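Local coordinates for protein geranyltranstransferase (Campylobacter jejuni, PDB 3NPK) that probably catalyses the condensation of geranyl diphosphate with isopentenyl diphosphate to give farnesyl diphosphate and pyrophosphate in isoprenoid biosynthesis, at residues F26-E29 against A30-L33. Sequence-based numbering, arbitrary orientation.
Sequences FFNE and ALAL
Ala30 closes the first turn of helix 27-37 onto Phe26, the N-cap residue. Its N donates to Phe26 O at 2.8 Å, and the bond is fairly straight. The same alanine meets the Phe26 ring: CB lies at the ring edge, near its plane, 4.3 Å from CD1. This is a loose apolar touch. The ring also stacks on Tyr101 and meets the ring of Phe156 of the second subunit.

Leu31 makes the main side-chain contact. Its N bonds to Phe27 O at 2.9 Å, with the donor tilted 20° from the carbonyl plane. Phe27 has CG anti to its backbone N (chi1 -157°), which places ring atoms CD2 and CE2 beside the leucine. Leu31 CD1 reaches CD2 of that ring at 3.7 Å, and Leu31 CG lies 3.8 Å from CE2. The approach is oblique. Leu31 CD1 also passes 3.9 Å from Asn28 OD1, but that oxygen accepts a hydrogen bond from Val20 N.

Ala32 adds the next helix bond, its N donating to Asn28 O at 3.1 Å. Leu33 N reaches Glu29 O at 2.9 Å, but the bond is bent to 125° and weak.

The four i to i+4 bonds mark the start of an alpha helix. Ala30 and Leu31 face helix 103-122, while Phe27 and Leu31 also pack on the second subunit, at Ala152 and Leu144. The turn thus joins an early helix to the helical core and the dimer interface of the all-alpha polyprenyl synthetase fold.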
ATOM      1  N   PHE A  26       1.484  19.314  10.669  1.00 11.61           N
ATOM      2  CA  PHE A  26       1.486  19.435   9.210  1.00 11.34           C
ATOM      3  C   PHE A  26       1.229  18.170   8.416  1.00 10.57           C
ATOM      4  O   PHE A  26       1.242  18.223   7.188  1.00 12.10           O
ATOM      5  CB  PHE A  26       2.782  20.098   8.697  1.00 11.64           C
ATOM      6  CG  PHE A  26       4.044  19.320   8.991  1.00 11.42           C
ATOM      7  CD1 PHE A  26       4.346  18.145   8.306  1.00 11.48           C
ATOM      8  CD2 PHE A  26       4.943  19.781   9.940  1.00 13.16           C
ATOM      9  CE1 PHE A  26       5.516  17.444   8.580  1.00 12.18           C
ATOM     10  CE2 PHE A  26       6.113  19.090  10.204  1.00 13.57           C
ATOM     11  CZ  PHE A  26       6.393  17.917   9.539  1.00 13.04           C
ATOM     12  N   PHE A  27       0.972  17.043   9.081  1.00 10.86           N
ATOM     13  CA  PHE A  27       0.834  15.818   8.305  1.00 10.66           C
ATOM     14  C   PHE A  27      -0.289  15.927   7.270  1.00 11.31           C
ATOM     15  O   PHE A  27      -0.122  15.483   6.136  1.00 11.62           O
ATOM     16  CB  PHE A  27       0.668  14.574   9.183  1.00 11.03           C
ATOM     17  CG  PHE A  27       1.061  13.307   8.476  1.00 11.17           C
ATOM     18  CD1 PHE A  27       2.406  12.994   8.293  1.00 11.55           C
ATOM     19  CD2 PHE A  27       0.100  12.443   7.966  1.00 13.11           C
ATOM     20  CE1 PHE A  27       2.793  11.837   7.617  1.00 12.00           C
ATOM     21  CE2 PHE A  27       0.482  11.281   7.280  1.00 12.72           C
ATOM     22  CZ  PHE A  27       1.825  10.978   7.111  1.00 12.73           C
ATOM     23  N   ASN A  28      -1.430  16.508   7.639  1.00 11.73           N
ATOM     24  CA  ASN A  28      -2.503  16.664   6.657  1.00 12.08           C
ATOM     25  C   ASN A  28      -2.115  17.528   5.468  1.00 11.16           C
ATOM     26  O   ASN A  28      -2.435  17.205   4.327  1.00 11.39           O
ATOM     27  CB  ASN A  28      -3.787  17.198   7.297  1.00 12.79           C
ATOM     28  CG  ASN A  28      -4.449  16.185   8.202  1.00 13.83           C
ATOM     29  OD1 ASN A  28      -4.297  14.977   8.021  1.00 13.52           O
ATOM     30  ND2 ASN A  28      -5.183  16.674   9.199  1.00 14.77           N
ATOM     31  N   GLU A  29      -1.454  18.644   5.743  1.00 10.87           N
ATOM     32  CA  GLU A  29      -0.988  19.508   4.672  1.00 10.76           C
ATOM     33  C   GLU A  29       0.007  18.770   3.773  1.00 11.58           C
ATOM     34  O   GLU A  29      -0.038  18.897   2.541  1.00 12.55           O
ATOM     35  CB  GLU A  29      -0.363  20.781   5.261  1.00 13.36           C
ATOM     36  CG  GLU A  29      -1.401  21.766   5.780  1.00 15.74           C
ATOM     37  CD  GLU A  29      -1.871  21.490   7.206  1.00 19.09           C
ATOM     38  OE1 GLU A  29      -1.428  20.503   7.823  1.00 18.55           O
ATOM     39  OE2 GLU A  29      -2.700  22.285   7.721  1.00 23.02           O
ATOM     40  N   ALA A  30       0.887  17.979   4.382  1.00 11.55           N
ATOM     41  CA  ALA A  30       1.870  17.222   3.612  1.00 11.39           C
ATOM     42  C   ALA A  30       1.200  16.144   2.746  1.00 11.45           C
ATOM     43  O   ALA A  30       1.620  15.901   1.617  1.00 14.63           O
ATOM     44  CB  ALA A  30       2.874  16.594   4.550  1.00 11.90           C
ATOM     45  N   LEU A  31       0.163  15.506   3.281  1.00 11.24           N
ATOM     46  CA  LEU A  31      -0.630  14.534   2.514  1.00 12.81           C
ATOM     47  C   LEU A  31      -1.246  15.173   1.277  1.00 13.01           C
ATOM     48  O   LEU A  31      -1.285  14.570   0.199  1.00 14.24           O
ATOM     49  CB  LEU A  31      -1.757  13.945   3.386  1.00 13.26           C
ATOM     50  CG  LEU A  31      -1.436  12.815   4.378  1.00 14.19           C
ATOM     51  CD1 LEU A  31      -2.551  12.630   5.406  1.00 14.98           C
ATOM     52  CD2 LEU A  31      -1.169  11.493   3.632  1.00 14.43           C
ATOM     53  N   ALA A  32      -1.768  16.384   1.441  1.00 11.83           N
ATOM     54  CA  ALA A  32      -2.497  17.057   0.367  1.00 12.83           C
ATOM     55  C   ALA A  32      -1.581  17.697  -0.671  1.00 12.96           C
ATOM     56  O   ALA A  32      -1.952  17.845  -1.819  1.00 13.26           O
ATOM     57  CB  ALA A  32      -3.425  18.121   0.954  1.00 13.77           C
ATOM     58  N   LEU A  33      -0.383  18.082  -0.251  1.00 13.65           N
ATOM     59  CA  LEU A  33       0.439  18.991  -1.037  1.00 14.50           C
ATOM     60  C   LEU A  33       0.668  18.522  -2.473  1.00 13.08           C
ATOM     61  O   LEU A  33       0.431  19.265  -3.422  1.00 13.91           O
ATOM     62  CB  LEU A  33       1.781  19.203  -0.332  1.00 17.10           C
ATOM     63  CG  LEU A  33       2.631  20.375  -0.808  1.00 21.11           C
ATOM     64  CD1 LEU A  33       1.891  21.688  -0.542  1.00 22.19           C
ATOM     65  CD2 LEU A  33       3.986  20.360  -0.114  1.00 23.29           C
TER